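Local structure of ATP-citrate lyase beta-subunit (Chlorobium limicola, 6HXJ) at residues 121-124 with 125-129; 166-169 with 170-174; 176-179 with 180-184; 210-213 with 214-217; 231-234 with 235-239. The protein probably catalyses, as part of ATP-citrate lyase, the ATP- and CoA-dependent cleavage of citrate to acetyl-CoA and oxaloacetate. All coordinates share one frame; numbering follows the deposited sequence.

Contact 1: residues 121-124 with 125-129; sequences SKHG and GVDIE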
# COMPACT_ATOMS: atom_id res chain seq x y z
N SER A 121 68.04 -24.74 -39.09
CA SER A 121 69.00 -25.60 -39.79
C SER A 121 68.89 -25.43 -41.29
O SER A 121 67.80 -25.21 -41.82
CB SER A 121 68.80 -27.06 -39.42
OG SER A 121 69.93 -27.82 -39.82
N LYS A 122 70.02 -25.54 -41.97
CA LYS A 122 70.08 -25.47 -43.44
C LYS A 122 69.79 -26.85 -44.02
O LYS A 122 69.40 -26.96 -45.18
CB LYS A 122 71.46 -24.97 -43.88
CG LYS A 122 71.42 -24.03 -45.07
CD LYS A 122 72.80 -23.49 -45.42
CE LYS A 122 72.82 -22.81 -46.77
NZ LYS A 122 74.20 -22.67 -47.29
N HIS A 123 69.98 -27.90 -43.19
CA HIS A 123 69.75 -29.31 -43.52
C HIS A 123 68.35 -29.73 -43.12
O HIS A 123 68.17 -30.41 -42.11
CB HIS A 123 70.79 -30.21 -42.84
CG HIS A 123 72.17 -30.00 -43.35
ND1 HIS A 123 72.51 -30.36 -44.65
CD2 HIS A 123 73.25 -29.48 -42.74
CE1 HIS A 123 73.79 -30.04 -44.77
NE2 HIS A 123 74.28 -29.51 -43.65
N GLY A 124 67.38 -29.37 -43.94
CA GLY A 124 65.99 -29.71 -43.70
C GLY A 124 65.55 -31.00 -44.35
O GLY A 124 66.21 -31.51 -45.25
N GLY A 125 64.43 -31.50 -43.89
CA GLY A 125 63.88 -32.76 -44.37
C GLY A 125 64.19 -33.90 -43.43
O GLY A 125 64.29 -33.70 -42.23
N VAL A 126 64.33 -35.13 -43.98
CA VAL A 126 64.59 -36.38 -43.24
C VAL A 126 66.02 -36.46 -42.62
O VAL A 126 66.22 -37.07 -41.57
CB VAL A 126 64.28 -37.62 -44.14
CG1 VAL A 126 64.00 -38.86 -43.30
CG2 VAL A 126 63.11 -37.35 -45.09
N ASP A 127 67.00 -35.83 -43.31
CA ASP A 127 68.42 -35.82 -42.97
C ASP A 127 68.79 -35.01 -41.71
O ASP A 127 69.96 -35.03 -41.33
CB ASP A 127 69.26 -35.38 -44.19
CG ASP A 127 68.98 -33.97 -44.71
OD1 ASP A 127 68.06 -33.31 -44.19
OD2 ASP A 127 69.67 -33.55 -45.67
N ILE A 128 67.82 -34.31 -41.07
CA ILE A 128 68.01 -33.51 -39.84
C ILE A 128 68.45 -34.37 -38.60
O ILE A 128 69.12 -33.83 -37.72
CB ILE A 128 66.73 -32.64 -39.55
CG1 ILE A 128 66.94 -31.61 -38.41
CG2 ILE A 128 65.49 -33.49 -39.28
CD1 ILE A 128 67.64 -30.36 -38.75
N GLU A 129 68.07 -35.68 -38.55
CA GLU A 129 68.40 -36.58 -37.42
C GLU A 129 69.93 -36.67 -37.16
O GLU A 129 70.37 -36.53 -36.01
CB GLU A 129 67.76 -37.98 -37.59
CG GLU A 129 66.24 -37.99 -37.58
CD GLU A 129 65.62 -39.33 -37.94
OE1 GLU A 129 65.17 -39.48 -39.10
OE2 GLU A 129 65.58 -40.23 -37.07
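Ile128 holds CG1 anti to its backbone N (chi1 -171°), which swings CD1 back across the turn to Ser121 and His123. Asp127 instead has CG lodged between the backbone N and the carbonyl carbon (chi1 61°), and its carboxylate folds back over the backbone of Gly124. The apolar side of the contact is carried by Ile128 CD1, which lies 3.6 Å from Ser121 CB and 3.4 Å from His123 O; the methyl group thus rests against the serine side chain and the carbonyl oxygen of His123. Ser121 OG is only weakly engaged here, taking a long bond of 3.4 Å from His123 N; its stronger polar partner is Ser134 OG. Asp127 OD1 comes near Gly124 O, but both are acceptors, so the approach brings no bond. The imidazole of His123 stays apart from that carboxylate, with ND1 4.4 Å from Asp127 OD2. Between the two halves the chain passes through Gly124 and Gly125, the latter at a positive phi (100°), a conformation glycine adopts readily. The loop leaves strand 115-121 at Ser121 and leads to strand 136-141, its antiparallel neighbour in the six-stranded sheet. Strand 104-112 lies alongside: its Tyr106 pairs with the backbone of Ser121 and packs on Ile128, while Asn190 of strand 184-195 binds Gly125 O.

Contact 2: residues 166-169 with 170-174; sequences ERVG and KICSR
Gly169 and Ser173 mark the close part of this contact: Ser173 N donates to Gly169 O at 3.0 Å, and buried Val168, Ile171 and Cys172 surround the glycine. The Cys172 amide bonds to Val168 O at 2.9 Å, while their side chains touch only lightly, Val168 CG1 lying 4.4 Å from Cys172 SG. Ile171 has CG1 anti to its carbonyl carbon (chi1 -71°), which lays that branch back over the preceding turn, 3.4 Å from Arg167 O. These side chains face the sheet: Val168 and Cys172 pack on Ile120 of strand 115-121, Val168 and Ile171 on Phe201 of strand 200-210. The flank with Glu166 and Lys170 is looser. Both are exposed, and Glu166 OE1 remains 6.6 Å from Lys170 NZ, too far for a salt bridge; their link is the backbone bond from Lys170 N to Glu166 O at 2.7 Å. Lys170 and Ser173 also pack on Ile148 of helix 148-158. Ser173 OG donates to Lys170 O over 2.7 Å, and that carbonyl accepts from Arg174 N too. An apolar stripe against strands and a flank with charged, exposed residues make an amphipathic helix covering an antiparallel sheet, here within the ATP-grasp family region.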
# COMPACT_ATOMS: atom_id res chain seq x y z
N GLU A 166 68.46 -12.92 -45.10
CA GLU A 166 67.50 -11.89 -44.76
C GLU A 166 66.11 -12.48 -44.88
O GLU A 166 65.33 -12.38 -43.94
CB GLU A 166 67.64 -10.69 -45.71
CG GLU A 166 69.02 -10.06 -45.69
CD GLU A 166 69.24 -8.93 -46.67
OE1 GLU A 166 68.47 -7.94 -46.61
OE2 GLU A 166 70.19 -9.01 -47.48
N ARG A 167 65.83 -13.15 -46.00
CA ARG A 167 64.56 -13.80 -46.29
C ARG A 167 64.20 -14.79 -45.21
O ARG A 167 63.07 -14.75 -44.72
CB ARG A 167 64.61 -14.50 -47.65
CG ARG A 167 64.35 -13.57 -48.81
CD ARG A 167 64.41 -14.31 -50.12
NE ARG A 167 64.53 -13.39 -51.26
CZ ARG A 167 63.52 -12.96 -52.00
NH1 ARG A 167 63.73 -12.13 -53.02
NH2 ARG A 167 62.28 -13.36 -51.74
N VAL A 168 65.14 -15.63 -44.81
CA VAL A 168 64.96 -16.60 -43.74
C VAL A 168 64.67 -15.82 -42.46
O VAL A 168 63.67 -16.10 -41.81
CB VAL A 168 66.19 -17.52 -43.59
CG1 VAL A 168 66.17 -18.24 -42.26
CG2 VAL A 168 66.24 -18.52 -44.73
N GLY A 169 65.49 -14.82 -42.16
CA GLY A 169 65.32 -13.96 -41.00
C GLY A 169 63.93 -13.36 -40.94
O GLY A 169 63.26 -13.45 -39.90
N LYS A 170 63.46 -12.78 -42.06
CA LYS A 170 62.12 -12.20 -42.14
C LYS A 170 61.05 -13.24 -41.79
O LYS A 170 60.17 -12.95 -40.98
CB LYS A 170 61.85 -11.56 -43.50
CG LYS A 170 62.23 -10.09 -43.56
CD LYS A 170 61.72 -9.43 -44.83
CE LYS A 170 62.37 -8.09 -45.08
NZ LYS A 170 61.85 -7.44 -46.32
N ILE A 171 61.17 -14.46 -42.36
CA ILE A 171 60.24 -15.58 -42.11
C ILE A 171 60.23 -15.85 -40.63
O ILE A 171 59.15 -15.93 -40.04
CB ILE A 171 60.61 -16.86 -42.90
CG1 ILE A 171 60.33 -16.69 -44.41
CG2 ILE A 171 59.92 -18.12 -42.34
CD1 ILE A 171 61.32 -17.36 -45.28
N CYS A 172 61.41 -15.99 -40.02
CA CYS A 172 61.54 -16.25 -38.60
C CYS A 172 60.79 -15.28 -37.77
O CYS A 172 60.07 -15.71 -36.89
CB CYS A 172 62.99 -16.34 -38.19
SG CYS A 172 63.74 -17.93 -38.62
N SER A 173 60.91 -14.00 -38.05
CA SER A 173 60.19 -12.99 -37.29
C SER A 173 58.69 -13.22 -37.33
O SER A 173 58.02 -13.16 -36.29
CB SER A 173 60.57 -11.59 -37.77
OG SER A 173 60.00 -11.15 -39.00
N ARG A 174 58.17 -13.53 -38.51
CA ARG A 174 56.75 -13.81 -38.70
C ARG A 174 56.38 -15.02 -37.84
O ARG A 174 55.40 -14.97 -37.13
CB ARG A 174 56.45 -14.09 -40.17
CG ARG A 174 57.06 -13.10 -41.16
CD ARG A 174 56.10 -12.06 -41.71
NE ARG A 174 56.74 -11.24 -42.74
CZ ARG A 174 56.48 -11.31 -44.05
NH1 ARG A 174 55.56 -12.14 -44.51
NH2 ARG A 174 57.13 -10.53 -44.90

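Contact 3: residues 176-179 with 180-184; sequences ILCF and DNEDA
Phe179 reaches forward from the last turns of helix 163-181 to Ala184, where the chain enters the next strand. CB starts beside the Asp180 amide, and CG is directed anti to the backbone N (chi1 -174°). CD1 turns its edge to the Asp180 amide, CD2 meets Ala184 CB at 3.6 Å, and CE2 lies between methyl and carbonyl. CE1 and CZ lie under Ala184 O, with CZ 3.4 Å from that oxygen, which sits over one ring face toward the rim. Ala184 N makes a weak bond of 3.4 Å to Phe179 O. With Asp183 at positive phi (54°), this and the apolar pair recall a Schellman motif, with a weak six-to-one bond and without its companion five-to-two bond; the helix stops and turns straight into strand 184-195. Two residues earlier, Leu177 O accepts twice from Asn181, from N at 2.8 Å and from ND2 at 2.9 Å; Leu177 O lies in the amide plane, where an N-H of ND2 can aim at it. Glu182 N reaches Cys178 O at 2.9 Å through a bent bond (135°). Asp180 O accepts from a basic side chain on a chain of another protein. The carboxylate of buried Glu182 is held by Lys15, Trp16 and Trp221.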
# COMPACT_ATOMS: atom_id res chain seq x y z
N ILE A 176 57.93 -15.96 -35.21
CA ILE A 176 58.05 -15.44 -33.85
C ILE A 176 56.82 -14.64 -33.48
O ILE A 176 56.36 -14.76 -32.34
CB ILE A 176 59.35 -14.63 -33.70
CG1 ILE A 176 60.56 -15.58 -33.60
CG2 ILE A 176 59.30 -13.71 -32.47
CD1 ILE A 176 61.90 -14.98 -33.91
N LEU A 177 56.28 -13.85 -34.42
CA LEU A 177 55.07 -13.05 -34.22
C LEU A 177 53.89 -14.00 -34.05
O LEU A 177 53.08 -13.81 -33.14
CB LEU A 177 54.83 -12.08 -35.39
CG LEU A 177 55.49 -10.76 -35.25
CD1 LEU A 177 55.33 -9.92 -36.50
CD2 LEU A 177 55.02 -10.07 -33.99
N CYS A 178 53.82 -15.05 -34.89
CA CYS A 178 52.79 -16.05 -34.89
C CYS A 178 52.81 -16.76 -33.57
O CYS A 178 51.76 -16.94 -32.99
CB CYS A 178 52.96 -17.03 -36.06
SG CYS A 178 51.73 -18.38 -36.12
N PHE A 179 53.99 -17.10 -33.05
CA PHE A 179 54.13 -17.81 -31.78
C PHE A 179 53.66 -16.93 -30.64
O PHE A 179 52.83 -17.36 -29.83
CB PHE A 179 55.58 -18.26 -31.57
CG PHE A 179 55.80 -19.13 -30.36
CD1 PHE A 179 55.96 -18.57 -29.10
CD2 PHE A 179 55.93 -20.51 -30.49
CE1 PHE A 179 56.20 -19.37 -27.98
CE2 PHE A 179 56.19 -21.30 -29.37
CZ PHE A 179 56.32 -20.73 -28.12
N ASP A 180 54.18 -15.70 -30.60
CA ASP A 180 53.85 -14.73 -29.56
C ASP A 180 52.33 -14.49 -29.50
O ASP A 180 51.70 -14.68 -28.45
CB ASP A 180 54.62 -13.42 -29.82
CG ASP A 180 55.01 -12.62 -28.58
OD1 ASP A 180 54.80 -11.38 -28.58
OD2 ASP A 180 55.66 -13.20 -27.68
N ASN A 181 51.74 -14.18 -30.66
CA ASN A 181 50.35 -13.81 -30.81
C ASN A 181 49.33 -14.95 -30.81
O ASN A 181 48.14 -14.71 -30.55
CB ASN A 181 50.20 -12.98 -32.05
CG ASN A 181 50.71 -11.57 -31.78
OD1 ASN A 181 49.98 -10.71 -31.26
ND2 ASN A 181 51.98 -11.29 -32.08
N GLU A 182 49.75 -16.17 -31.11
CA GLU A 182 48.79 -17.27 -31.13
C GLU A 182 48.82 -18.14 -29.88
O GLU A 182 48.22 -19.22 -29.88
CB GLU A 182 48.92 -18.15 -32.41
CG GLU A 182 48.52 -17.48 -33.71
CD GLU A 182 47.15 -16.85 -33.81
OE1 GLU A 182 46.16 -17.45 -33.33
OE2 GLU A 182 47.06 -15.74 -34.39
N ASP A 183 49.50 -17.72 -28.81
CA ASP A 183 49.60 -18.54 -27.60
C ASP A 183 50.13 -19.97 -27.88
O ASP A 183 49.63 -20.93 -27.31
CB ASP A 183 48.24 -18.58 -26.83
CG ASP A 183 48.07 -17.47 -25.78
OD1 ASP A 183 48.71 -17.57 -24.68
OD2 ASP A 183 47.24 -16.56 -26.01
N ALA A 184 51.10 -20.11 -28.78
CA ALA A 184 51.63 -21.43 -29.13
C ALA A 184 52.51 -21.97 -28.04
O ALA A 184 53.08 -21.20 -27.29
CB ALA A 184 52.40 -21.39 -30.44

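Contact 4: residues 210-213 with 214-217; sequences VDYD and ARFR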
# COMPACT_ATOMS: atom_id res chain seq x y z
N VAL A 210 49.18 -25.38 -29.71
CA VAL A 210 48.75 -24.11 -29.13
C VAL A 210 48.21 -24.33 -27.72
O VAL A 210 47.77 -25.42 -27.38
CB VAL A 210 47.80 -23.23 -30.00
CG1 VAL A 210 48.53 -22.72 -31.24
CG2 VAL A 210 46.52 -23.95 -30.38
N ASP A 211 48.28 -23.30 -26.88
CA ASP A 211 47.76 -23.41 -25.52
C ASP A 211 46.21 -23.18 -25.57
O ASP A 211 45.75 -22.03 -25.58
CB ASP A 211 48.51 -22.43 -24.59
CG ASP A 211 47.91 -22.22 -23.20
OD1 ASP A 211 47.16 -23.13 -22.72
OD2 ASP A 211 48.22 -21.19 -22.58
N TYR A 212 45.43 -24.29 -25.65
CA TYR A 212 43.97 -24.22 -25.84
C TYR A 212 43.19 -23.55 -24.71
O TYR A 212 42.11 -23.07 -24.98
CB TYR A 212 43.34 -25.59 -26.17
CG TYR A 212 42.12 -25.48 -27.06
CD1 TYR A 212 42.21 -24.97 -28.35
CD2 TYR A 212 40.86 -25.88 -26.60
CE1 TYR A 212 41.08 -24.84 -29.15
CE2 TYR A 212 39.73 -25.77 -27.41
CZ TYR A 212 39.84 -25.25 -28.68
OH TYR A 212 38.73 -25.13 -29.48
N ASP A 213 43.75 -23.42 -23.50
CA ASP A 213 43.13 -22.71 -22.37
C ASP A 213 42.93 -21.22 -22.70
O ASP A 213 42.08 -20.56 -22.10
CB ASP A 213 44.03 -22.82 -21.13
CG ASP A 213 44.19 -24.21 -20.56
OD1 ASP A 213 43.15 -24.86 -20.28
OD2 ASP A 213 45.35 -24.63 -20.32
N ALA A 214 43.73 -20.73 -23.64
CA ALA A 214 43.78 -19.35 -24.09
C ALA A 214 42.73 -19.01 -25.10
O ALA A 214 42.64 -17.85 -25.47
CB ALA A 214 45.14 -19.09 -24.69
N ARG A 215 41.93 -19.99 -25.51
CA ARG A 215 40.91 -19.83 -26.57
C ARG A 215 40.02 -18.60 -26.39
O ARG A 215 39.59 -18.05 -27.41
CB ARG A 215 40.03 -21.08 -26.68
CG ARG A 215 39.22 -21.15 -27.96
CD ARG A 215 37.83 -21.73 -27.78
NE ARG A 215 36.94 -21.47 -28.90
CZ ARG A 215 36.00 -20.54 -28.92
NH1 ARG A 215 35.67 -19.94 -30.05
NH2 ARG A 215 35.38 -20.20 -27.80
N PHE A 216 39.74 -18.18 -25.16
CA PHE A 216 38.82 -17.06 -24.92
C PHE A 216 39.42 -15.74 -25.47
O PHE A 216 38.70 -14.76 -25.61
CB PHE A 216 38.49 -16.93 -23.42
CG PHE A 216 39.69 -16.61 -22.56
CD1 PHE A 216 40.52 -17.62 -22.09
CD2 PHE A 216 40.04 -15.30 -22.30
CE1 PHE A 216 41.68 -17.32 -21.38
CE2 PHE A 216 41.21 -15.00 -21.58
CZ PHE A 216 42.02 -16.01 -21.14
N ARG A 217 40.72 -15.72 -25.69
CA ARG A 217 41.38 -14.53 -26.21
C ARG A 217 41.34 -14.56 -27.73
O ARG A 217 41.57 -13.53 -28.36
CB ARG A 217 42.84 -14.51 -25.77
CG ARG A 217 43.06 -14.35 -24.30
CD ARG A 217 44.33 -13.60 -24.05
NE ARG A 217 45.50 -14.47 -24.04
CZ ARG A 217 46.44 -14.41 -23.10
NH1 ARG A 217 46.35 -13.54 -22.11
NH2 ARG A 217 47.50 -15.22 -23.17
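Tyr212 and Arg215 are joined first through the backbone: Arg215 N donates to Tyr212 O at 3.1 Å, and Ala214 N likewise to Asp211 O at 3.1 Å. In both bonds the donor stands above the carbonyl plane. This i to i+3 spacing, repeated by Arg217 N to Ala214 O at 2.9 Å, marks the 3-10 segment 212-217. Side-chain packing comes next. Tyr212 and Arg215 run side by side in the same direction, with Arg215 CG over one face of the ring and CD 3.9 Å from Tyr212 OH; the ring and guanidinium planes differ by 54°. Phe216 folds back differently, its CG set between backbone N and carbonyl carbon (chi1 64°), and presents a ring edge to the main chain, CD1 lying 3.3 Å from Asp213 O. The polar ends have partners outside the two segments: Tyr212 OH is bonded to Phe223 O, and Asp211 OD2 to the backbone of a chain of another protein. That chain also supplies an acidic partner for Arg217, and a bound coenzyme A lies about 9 Å from the Phe216 side chain. The segment follows strand 200-210 directly, beginning the long connection to helix 235-246, and Ala214 leans on Asp183 between helix 163-181 and strand 184-195.

Contact 5: residues 231-234 with 235-239; sequences RPFT and EAEQQ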
# COMPACT_ATOMS: atom_id res chain seq x y z
N ARG A 231 44.55 -42.59 -31.39
CA ARG A 231 43.21 -42.91 -31.89
C ARG A 231 42.14 -41.95 -31.33
O ARG A 231 42.16 -41.67 -30.12
CB ARG A 231 42.85 -44.37 -31.53
CG ARG A 231 43.11 -44.79 -30.07
CD ARG A 231 41.85 -44.80 -29.22
NE ARG A 231 42.15 -45.05 -27.81
CZ ARG A 231 41.23 -45.20 -26.86
NH1 ARG A 231 41.60 -45.43 -25.61
NH2 ARG A 231 39.94 -45.12 -27.15
N PRO A 232 41.16 -41.48 -32.14
CA PRO A 232 40.09 -40.62 -31.58
C PRO A 232 39.10 -41.40 -30.72
O PRO A 232 38.95 -42.62 -30.85
CB PRO A 232 39.44 -39.98 -32.81
CG PRO A 232 40.29 -40.40 -34.00
CD PRO A 232 40.97 -41.67 -33.59
N PHE A 233 38.46 -40.67 -29.83
CA PHE A 233 37.59 -41.09 -28.76
C PHE A 233 36.34 -41.80 -29.19
O PHE A 233 35.71 -41.44 -30.18
CB PHE A 233 37.25 -39.89 -27.88
CG PHE A 233 38.38 -38.89 -27.76
CD1 PHE A 233 39.42 -39.09 -26.86
CD2 PHE A 233 38.40 -37.75 -28.55
CE1 PHE A 233 40.46 -38.17 -26.74
CE2 PHE A 233 39.44 -36.82 -28.44
CZ PHE A 233 40.46 -37.03 -27.53
N THR A 234 35.98 -42.80 -28.38
CA THR A 234 34.79 -43.65 -28.45
C THR A 234 33.54 -42.86 -28.01
O THR A 234 33.64 -41.69 -27.66
CB THR A 234 35.01 -44.93 -27.56
OG1 THR A 234 34.74 -44.67 -26.18
CG2 THR A 234 36.40 -45.54 -27.70
N GLU A 235 32.38 -43.53 -27.95
CA GLU A 235 31.11 -42.94 -27.52
C GLU A 235 31.07 -42.54 -26.05
O GLU A 235 30.72 -41.40 -25.74
CB GLU A 235 29.92 -43.87 -27.86
CG GLU A 235 30.09 -45.34 -27.50
CD GLU A 235 28.84 -46.21 -27.60
OE1 GLU A 235 28.21 -46.23 -28.68
OE2 GLU A 235 28.52 -46.89 -26.60
N ALA A 236 31.43 -43.47 -25.16
CA ALA A 236 31.47 -43.26 -23.72
C ALA A 236 32.36 -42.08 -23.45
O ALA A 236 31.93 -41.13 -22.82
CB ALA A 236 32.04 -44.49 -23.04
N GLU A 237 33.58 -42.12 -24.02
CA GLU A 237 34.59 -41.08 -23.90
C GLU A 237 34.05 -39.72 -24.23
O GLU A 237 33.99 -38.86 -23.34
CB GLU A 237 35.80 -41.43 -24.76
CG GLU A 237 36.68 -42.48 -24.10
CD GLU A 237 37.77 -43.14 -24.94
OE1 GLU A 237 38.47 -42.41 -25.68
OE2 GLU A 237 37.96 -44.36 -24.79
N GLN A 238 33.60 -39.53 -25.47
CA GLN A 238 33.03 -38.26 -25.91
C GLN A 238 31.87 -37.84 -25.03
O GLN A 238 31.68 -36.65 -24.75
CB GLN A 238 32.62 -38.31 -27.38
CG GLN A 238 33.80 -38.60 -28.33
CD GLN A 238 34.04 -37.65 -29.49
OE1 GLN A 238 34.78 -36.67 -29.36
NE2 GLN A 238 33.55 -37.99 -30.69
N GLN A 239 31.11 -38.82 -24.54
CA GLN A 239 30.00 -38.48 -23.65
C GLN A 239 30.49 -37.86 -22.34
O GLN A 239 29.92 -36.86 -21.88
CB GLN A 239 29.09 -39.70 -23.42
CG GLN A 239 28.22 -40.03 -24.62
CD GLN A 239 26.86 -39.32 -24.65
OE1 GLN A 239 26.58 -38.37 -23.89
NE2 GLN A 239 25.98 -39.75 -25.56
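Thr234 O accepts Gln238 N at 3.1 Å through a nearly straight bond (172°), the i to i+4 bond that starts helix 235-246. The three preceding residues, Arg231 to Phe233, run extended into it, and Thr234 occupies the N-cap position, so the motif is a helix N terminus entered from an extended linker. Thr234 OG1 stands 3.2 Å from Glu235 N, but the angle is too poor for a bond, and a side-chain tie to the linker comes from Glu237. This side chain leaves CB with CG anti to its carbonyl carbon (chi1 -78°) and stays extended, carrying the carboxylate back across the linker. There Arg231 meets it crosswise in a salt bridge: NH2 donates to OE2 over 3.2 Å at the syn lone pair, with the carboxylate and guanidinium planes far from coplanar. A second partner, the amide of Glu255, also holds OE2, while Arg231 packs on Val254 and its NH1 makes a weak bond to Glu255 O, so linker and helix are both fastened to strand 250-255 in the mixed sheet of the citrate-binding family region. A charge on Glu237, which is buried, would probably be stabilised by these donors. Gln238 also meets Phe233, its CG 3.7 Å from Phe233 CB and its chain crossing that of the phenylalanine at about a right angle. Thr234 CG2 sits at the guanidinium edge of Arg231, 3.5 Å from Glu237 OE2. The other oxygen, Glu237 OE1, lies in the plane of the Phe233 ring, against its edge, 3.6 Å from CD1.

Overall arrangement
The five contacts follow one another in series along the chain; each joins adjoining segments, and none encloses or crosses another. Contact 1 turns the chain after strand 115-121. Contacts 2 and 3 share helix 163-181, the first in its body and the second at its C-terminal end, with centres about 14 Å apart. Contact 4, after strand 200-210, touches contact 3 directly: Asp183 OD1 forms a salt bridge with Arg217 NH2 at 3.1 Å, tying the helix end to the 3-10 segment. Contact 5 belongs to the citrate-binding region, its nearest atoms about 11 Å from contact 4, and opens helix 235-246 beside the mixed sheet, whereas contacts 1 to 4 belong to the ATP-grasp region.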